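Local atomic coordinates of malate dehydrogenase (Naegleria fowleri, PDB entry 6UM4), a protein that probably catalyses the reversible oxidation of malate to oxaloacetate with a nicotinamide adenine dinucleotide as hydride acceptor. Residues A[271-276]-A[290-295]; A[275-280]-A[372-377]; A[285-290]-A[394-399]. One frame throughout, in Å; residues are numbered along the deposited sequence.

Interaction 1 (A[271-276]-A[290-295]); sequences ISRFAI and FTTIKG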
# COMPACT_ATOMS: atom_id res chain seq x y z
N ILE A 271 -19.07 11.51 10.25
CA ILE A 271 -19.67 10.40 10.98
C ILE A 271 -18.97 10.19 12.31
O ILE A 271 -17.74 10.12 12.37
CB ILE A 271 -19.60 9.12 10.13
CG1 ILE A 271 -20.14 9.40 8.73
CG2 ILE A 271 -20.37 7.98 10.77
CD1 ILE A 271 -19.96 8.23 7.78
N SER A 272 -19.76 10.04 13.38
CA SER A 272 -19.23 9.81 14.72
C SER A 272 -20.01 8.70 15.38
O SER A 272 -21.16 8.44 15.02
CB SER A 272 -19.30 11.06 15.62
OG SER A 272 -18.31 12.02 15.28
N ARG A 273 -19.37 8.02 16.33
CA ARG A 273 -20.03 7.08 17.23
C ARG A 273 -20.68 5.91 16.47
O ARG A 273 -21.89 5.68 16.53
CB ARG A 273 -21.06 7.81 18.08
CG ARG A 273 -20.45 8.90 18.92
CD ARG A 273 -21.51 9.92 19.31
NE ARG A 273 -22.57 9.30 20.10
CZ ARG A 273 -22.60 9.32 21.43
NH1 ARG A 273 -21.63 9.92 22.10
NH2 ARG A 273 -23.60 8.73 22.09
N PHE A 274 -19.84 5.20 15.72
CA PHE A 274 -20.22 3.96 15.05
C PHE A 274 -19.42 2.81 15.63
O PHE A 274 -18.27 2.99 16.05
CB PHE A 274 -19.97 4.06 13.52
CG PHE A 274 -20.34 2.81 12.76
CD1 PHE A 274 -21.67 2.42 12.68
CD2 PHE A 274 -19.36 2.03 12.18
CE1 PHE A 274 -22.02 1.26 12.00
CE2 PHE A 274 -19.69 0.89 11.50
CZ PHE A 274 -21.02 0.49 11.40
N ALA A 275 -20.01 1.61 15.64
CA ALA A 275 -19.30 0.45 16.19
C ALA A 275 -19.86 -0.85 15.63
O ALA A 275 -21.03 -0.94 15.25
CB ALA A 275 -19.40 0.43 17.72
N ILE A 276 -19.00 -1.86 15.61
CA ILE A 276 -19.35 -3.25 15.28
C ILE A 276 -19.32 -4.05 16.58
O ILE A 276 -18.34 -4.00 17.33
CB ILE A 276 -18.35 -3.81 14.26
CG1 ILE A 276 -18.30 -2.91 13.02
CG2 ILE A 276 -18.65 -5.25 13.90
CD1 ILE A 276 -19.57 -2.89 12.19
N PHE A 290 -26.14 4.96 17.98
CA PHE A 290 -25.62 6.20 18.55
C PHE A 290 -24.98 7.11 17.52
O PHE A 290 -24.42 8.15 17.89
CB PHE A 290 -24.61 5.86 19.65
CG PHE A 290 -25.07 4.75 20.56
CD1 PHE A 290 -26.01 4.99 21.55
CD2 PHE A 290 -24.58 3.46 20.41
CE1 PHE A 290 -26.44 3.97 22.39
CE2 PHE A 290 -25.01 2.43 21.24
CZ PHE A 290 -25.93 2.68 22.23
N THR A 291 -25.04 6.76 16.25
CA THR A 291 -24.25 7.44 15.24
C THR A 291 -24.77 8.85 14.99
O THR A 291 -25.98 9.10 15.00
CB THR A 291 -24.25 6.61 13.95
OG1 THR A 291 -23.82 5.28 14.27
CG2 THR A 291 -23.30 7.21 12.91
N THR A 292 -23.84 9.79 14.77
CA THR A 292 -24.21 11.14 14.40
C THR A 292 -23.52 11.54 13.11
O THR A 292 -22.49 10.99 12.73
CB THR A 292 -23.88 12.16 15.51
OG1 THR A 292 -22.47 12.18 15.73
CG2 THR A 292 -24.61 11.82 16.79
N ILE A 293 -24.13 12.50 12.42
CA ILE A 293 -23.62 13.03 11.17
C ILE A 293 -23.59 14.54 11.31
O ILE A 293 -24.63 15.15 11.60
CB ILE A 293 -24.49 12.60 9.98
CG1 ILE A 293 -24.55 11.08 9.89
CG2 ILE A 293 -23.99 13.24 8.67
CD1 ILE A 293 -25.60 10.59 8.92
N LYS A 294 -22.41 15.14 11.15
CA LYS A 294 -22.29 16.58 11.32
C LYS A 294 -23.30 17.32 10.44
O LYS A 294 -23.40 17.08 9.24
CB LYS A 294 -20.86 17.03 10.98
N GLY A 295 -24.09 18.19 11.08
CA GLY A 295 -25.03 19.05 10.39
C GLY A 295 -26.40 18.47 10.10
O GLY A 295 -27.35 19.25 9.91
O HOH W 1 -20.77 13.56 14.30
O HOH W 2 -23.75 3.64 17.02
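R273 reaches back across F290 at the point where strand 271-277 is broken. Its CB packs 3.4 Å from F290 O, CG lies a little farther from that oxygen, and CD returns toward it. The chain, bent at chi3 (61°), then delivers NE to the same carbonyl: R273 NE to F290 O is 3.1 Å, with the acceptor in the guanidinium plane and an N-H...O angle of 156°. At the tip NH2 rests 3.9 Å from F290 CB, and the guanidinium stands steeply to the F290 ring.

On one side of this crossing S272 and T292 form an antiparallel hydrogen-bonded pair through N-H...O bonds in both directions, and water 1 links T292 OG1 to S272 OG, weakly at the serine. T291 uses both its branches. OG1 donates to R273 O at 3.0 Å from above the carbonyl plane, while CG2, anti to the backbone N, lies against S272 O at 3.2 Å and I271 CG2 at 3.7 Å. L257 of helix 250-264 packs against both I271 and F274.

Past S272 regular pairing gives way to side-chain and water bonds: R273 O accepts from T291 OG1 and from water 2, which in turn accepts from F290 N. Where the strands part, R273 O, F290 O and F290 N thus still have partners, supplied by one hydroxyl, one guanidinium and one water.

Interaction 2 (A[275-280]-A[372-377]); sequences AIWGNH and CSMPVQ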
# COMPACT_ATOMS: atom_id res chain seq x y z
N ALA A 275 -20.01 1.61 15.64
CA ALA A 275 -19.30 0.45 16.19
C ALA A 275 -19.86 -0.85 15.63
O ALA A 275 -21.03 -0.94 15.25
CB ALA A 275 -19.40 0.43 17.72
N ILE A 276 -19.00 -1.86 15.61
CA ILE A 276 -19.35 -3.25 15.28
C ILE A 276 -19.32 -4.05 16.58
O ILE A 276 -18.34 -4.00 17.33
CB ILE A 276 -18.35 -3.81 14.26
CG1 ILE A 276 -18.30 -2.91 13.02
CG2 ILE A 276 -18.65 -5.25 13.90
CD1 ILE A 276 -19.57 -2.89 12.19
N TRP A 277 -20.41 -4.78 16.88
CA TRP A 277 -20.45 -5.68 18.03
C TRP A 277 -20.33 -7.13 17.57
O TRP A 277 -20.86 -7.52 16.53
CB TRP A 277 -21.75 -5.55 18.83
CG TRP A 277 -22.06 -4.20 19.42
CD1 TRP A 277 -22.63 -3.14 18.77
CD2 TRP A 277 -21.91 -3.80 20.79
NE1 TRP A 277 -22.77 -2.08 19.63
CE2 TRP A 277 -22.35 -2.47 20.88
CE3 TRP A 277 -21.41 -4.43 21.93
CZ2 TRP A 277 -22.32 -1.76 22.08
CZ3 TRP A 277 -21.38 -3.73 23.11
CH2 TRP A 277 -21.83 -2.40 23.17
N GLY A 278 -19.67 -7.95 18.39
CA GLY A 278 -19.75 -9.39 18.20
C GLY A 278 -18.60 -10.06 17.47
O GLY A 278 -17.44 -9.69 17.63
N ASN A 279 -18.92 -11.06 16.65
CA ASN A 279 -17.96 -11.89 15.95
C ASN A 279 -17.58 -11.26 14.62
O ASN A 279 -18.41 -10.64 13.95
CB ASN A 279 -18.60 -13.27 15.72
CG ASN A 279 -17.61 -14.35 15.44
OD1 ASN A 279 -16.42 -14.12 15.53
ND2 ASN A 279 -18.10 -15.54 15.11
N HIS A 280 -16.32 -11.44 14.21
CA HIS A 280 -15.92 -11.04 12.85
C HIS A 280 -16.50 -12.08 11.89
O HIS A 280 -15.83 -13.00 11.42
CB HIS A 280 -14.40 -10.94 12.74
CG HIS A 280 -13.90 -10.65 11.36
ND1 HIS A 280 -14.31 -9.56 10.63
CD2 HIS A 280 -13.01 -11.32 10.58
CE1 HIS A 280 -13.71 -9.57 9.45
NE2 HIS A 280 -12.91 -10.62 9.40
N CYS A 372 -14.88 -10.38 21.82
CA CYS A 372 -16.10 -9.80 21.29
C CYS A 372 -15.84 -8.37 20.92
O CYS A 372 -15.29 -7.62 21.73
CB CYS A 372 -17.21 -9.88 22.34
SG CYS A 372 -18.77 -9.19 21.80
N SER A 373 -16.25 -8.00 19.71
CA SER A 373 -16.07 -6.63 19.22
C SER A 373 -17.00 -5.69 19.98
O SER A 373 -18.16 -6.03 20.28
CB SER A 373 -16.35 -6.58 17.72
OG SER A 373 -16.03 -5.32 17.13
N MET A 374 -16.47 -4.54 20.36
CA MET A 374 -17.22 -3.54 21.12
C MET A 374 -16.76 -2.16 20.68
O MET A 374 -15.63 -2.00 20.22
CB MET A 374 -16.99 -3.69 22.63
CG MET A 374 -17.25 -5.07 23.20
SD MET A 374 -16.99 -5.14 25.00
CE MET A 374 -16.69 -6.91 25.13
N PRO A 375 -17.60 -1.14 20.86
CA PRO A 375 -17.10 0.24 20.70
C PRO A 375 -16.05 0.54 21.74
O PRO A 375 -16.29 0.40 22.95
CB PRO A 375 -18.36 1.10 20.92
CG PRO A 375 -19.30 0.19 21.73
CD PRO A 375 -19.03 -1.19 21.18
N VAL A 376 -14.86 0.95 21.28
CA VAL A 376 -13.78 1.32 22.18
C VAL A 376 -13.18 2.65 21.76
O VAL A 376 -13.29 3.08 20.61
CB VAL A 376 -12.66 0.26 22.25
CG1 VAL A 376 -13.24 -1.11 22.57
CG2 VAL A 376 -11.82 0.29 20.96
N GLN A 377 -12.55 3.31 22.73
CA GLN A 377 -11.67 4.44 22.49
C GLN A 377 -10.24 3.98 22.70
O GLN A 377 -9.91 3.44 23.77
CB GLN A 377 -11.98 5.60 23.43
CG GLN A 377 -11.06 6.78 23.17
CD GLN A 377 -11.60 8.06 23.75
OE1 GLN A 377 -12.81 8.19 23.95
NE2 GLN A 377 -10.72 9.02 23.99
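P375 lays the edge of its pyrrolidine ring over one face of W277: CD stands 3.5 Å from the centroid of the six-membered ring, 14° off the ring normal, a CH-pi contact. CG follows along the rim toward CZ2. Beside it A275 CB meets P375 CB at 3.4 Å, closer than usual van der Waals contact, which makes this the tight part of the interface. S373 is gripped just as closely. With its hydroxyl anti to the backbone N (chi1 -172°), OG donates to I276 O at 2.7 Å from above the carbonyl plane, and it has a second partner in T249 OG1.

Strands 271-277 and 371-380 lie in neighbouring antiparallel sheets of the alpha/beta C-terminal domain, and here their antiparallel courses are linked by a single bridge. G278 and S373 form the hydrogen-bonded pair: S373 N reaches G278 O at 2.9 Å, and G278 N returns to S373 O at 3.1 Å. W277 CA adds a CA-H...O contact to S373 O. At the backbone angles of G278 (phi 100°) a CB would be jammed against the carbonyl O of W277. C372 SG packs on the bare backbone there, 3.7 Å from both G278 N and G278 CA.

Packing is slacker on the M374 side, where M374 CG approaches W277 CZ3 at 4.3 Å, obliquely to the ring. No solvent side borders the touching residues, all of which are buried; the segments simply diverge, and their ends, Q377 and H280, both reach partly exposed positions.

Interaction 3 (A[285-290]-A[394-399]); sequences YPDLSF and SFSADR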
# COMPACT_ATOMS: atom_id res chain seq x y z
N TYR A 285 -22.93 -7.36 14.48
CA TYR A 285 -23.98 -6.36 14.56
C TYR A 285 -23.39 -4.99 14.31
O TYR A 285 -22.78 -4.40 15.22
CB TYR A 285 -24.70 -6.40 15.91
CG TYR A 285 -25.69 -5.28 16.05
CD1 TYR A 285 -26.58 -4.97 15.01
CD2 TYR A 285 -25.72 -4.51 17.19
CE1 TYR A 285 -27.46 -3.93 15.13
CE2 TYR A 285 -26.62 -3.47 17.31
CZ TYR A 285 -27.48 -3.18 16.28
OH TYR A 285 -28.36 -2.15 16.43
N PRO A 286 -23.50 -4.45 13.10
CA PRO A 286 -23.12 -3.05 12.86
C PRO A 286 -24.15 -2.13 13.49
O PRO A 286 -25.33 -2.17 13.14
CB PRO A 286 -23.13 -2.94 11.32
CG PRO A 286 -23.31 -4.37 10.80
CD PRO A 286 -24.04 -5.08 11.88
N ASP A 287 -23.71 -1.30 14.43
CA ASP A 287 -24.61 -0.62 15.34
C ASP A 287 -24.63 0.87 15.00
O ASP A 287 -23.63 1.57 15.20
CB ASP A 287 -24.19 -0.86 16.79
CG ASP A 287 -25.19 -0.31 17.81
OD1 ASP A 287 -26.26 0.20 17.41
OD2 ASP A 287 -24.91 -0.41 19.02
N LEU A 288 -25.77 1.34 14.47
CA LEU A 288 -26.00 2.75 14.20
C LEU A 288 -26.75 3.46 15.32
O LEU A 288 -27.08 4.64 15.17
CB LEU A 288 -26.79 2.93 12.89
CG LEU A 288 -26.01 2.69 11.59
CD1 LEU A 288 -26.89 2.76 10.34
CD2 LEU A 288 -24.87 3.67 11.49
N SER A 289 -27.00 2.78 16.44
CA SER A 289 -27.91 3.33 17.45
C SER A 289 -27.45 4.69 17.95
O SER A 289 -28.28 5.51 18.36
CB SER A 289 -28.07 2.39 18.65
OG SER A 289 -28.46 1.09 18.27
N PHE A 290 -26.14 4.96 17.98
CA PHE A 290 -25.62 6.20 18.55
C PHE A 290 -24.98 7.11 17.52
O PHE A 290 -24.42 8.15 17.89
CB PHE A 290 -24.61 5.86 19.65
CG PHE A 290 -25.07 4.75 20.56
CD1 PHE A 290 -26.01 4.99 21.55
CD2 PHE A 290 -24.58 3.46 20.41
CE1 PHE A 290 -26.44 3.97 22.39
CE2 PHE A 290 -25.01 2.43 21.24
CZ PHE A 290 -25.93 2.68 22.23
N SER A 394 -33.66 -3.09 22.68
CA SER A 394 -34.02 -4.49 22.49
C SER A 394 -33.61 -4.99 21.12
O SER A 394 -33.25 -6.16 20.96
CB SER A 394 -35.53 -4.66 22.69
OG SER A 394 -35.99 -5.82 22.03
N PHE A 395 -33.68 -4.14 20.09
CA PHE A 395 -33.19 -4.57 18.79
C PHE A 395 -31.69 -4.81 18.83
O PHE A 395 -31.20 -5.81 18.31
CB PHE A 395 -33.50 -3.53 17.72
CG PHE A 395 -32.91 -3.87 16.39
CD1 PHE A 395 -33.35 -4.98 15.69
CD2 PHE A 395 -31.88 -3.11 15.85
CE1 PHE A 395 -32.82 -5.32 14.45
CE2 PHE A 395 -31.35 -3.43 14.62
CZ PHE A 395 -31.80 -4.54 13.92
N SER A 396 -30.95 -3.90 19.48
CA SER A 396 -29.52 -4.10 19.63
C SER A 396 -29.22 -5.33 20.49
O SER A 396 -28.31 -6.11 20.17
CB SER A 396 -28.86 -2.86 20.23
OG SER A 396 -28.91 -1.78 19.33
N ALA A 397 -29.93 -5.49 21.61
CA ALA A 397 -29.63 -6.62 22.49
C ALA A 397 -29.83 -7.94 21.77
O ALA A 397 -29.03 -8.87 21.94
CB ALA A 397 -30.49 -6.56 23.76
N ASP A 398 -30.89 -8.04 20.98
CA ASP A 398 -31.15 -9.26 20.21
C ASP A 398 -29.99 -9.58 19.29
O ASP A 398 -29.56 -10.73 19.18
CB ASP A 398 -32.42 -9.11 19.38
CG ASP A 398 -33.69 -9.15 20.21
OD1 ASP A 398 -33.65 -9.42 21.44
OD2 ASP A 398 -34.74 -8.89 19.60
N ARG A 399 -29.52 -8.57 18.56
CA ARG A 399 -28.49 -8.82 17.56
C ARG A 399 -27.18 -9.21 18.22
O ARG A 399 -26.56 -10.22 17.85
CB ARG A 399 -28.31 -7.58 16.67
CG ARG A 399 -29.48 -7.30 15.73
CD ARG A 399 -29.77 -8.54 14.90
NE ARG A 399 -30.75 -8.31 13.85
CZ ARG A 399 -30.45 -7.94 12.61
NH1 ARG A 399 -29.18 -7.76 12.26
NH2 ARG A 399 -31.42 -7.77 11.72
O HOH W 3 -26.87 -0.21 20.64
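The ring of Y285 is sandwiched between R399 CB, 3.4 Å above one face, and D287 CA of its own strand on the opposite face. S396 OG sits at the ring's edge, where it shares a hydrogen bond of 3.0 Å with Y285 OH. F395 presents its ring obliquely, the planes nearly perpendicular at 86° and CE2 4.0 Å from Y285 CE1. Within helix 394-414, R399 folds back on F395: CG covers a face of the phenyl ring, and the guanidinium takes F395 CZ over one of its own faces. With CG anti to the backbone N (chi1 174°), the Y285 ring reaches the helix, against R399 CB and alongside F395; the helix runs roughly antiparallel to strand 285-287. Helix 305-317 adds I313 against both Y285 and R399.

Beyond the hydroxyl the contact becomes polar. D287 makes an Asx turn, OD1 accepting from S289 N at 2.9 Å from above the carboxylate plane, and S289 OG also donates to OD1, on its syn lone pair. Water 3 donates to D287 OD2 at 2.6 Å and is also bonded to S396 OG at 2.9 Å, bridging the strand end to the helix. OD2 also accepts from W277 NE1.

With two donors at each oxygen, the buried D287 carboxylate is held against rotation and probably favoured in its ionised form, while S396 links it through water to the tyrosine hydroxyl.

Overall arrangement
Strand 271-277 connects all three contacts. Interactions 1 and 2, with centres about 15 Å apart, use successive parts of it, sharing A275 and I276; interaction 3 adds its neighbour, strand 285-287, through A275 O to D287 N (2.8 Å), and shares F290 with interaction 1. The centres of interactions 2 and 3 are about 11 Å apart and are tied by the 2.8 Å bond from W277 NE1 to D287 OD2, so the indole that packs on P375 is also tied to the carboxylate beside helix 394-414. Interaction 2 leads toward the probable active site: H280 ND1, just past its bridge, is hydrogen-bonded to D252 OD2, consistent with the histidine-aspartate pair of malate dehydrogenases.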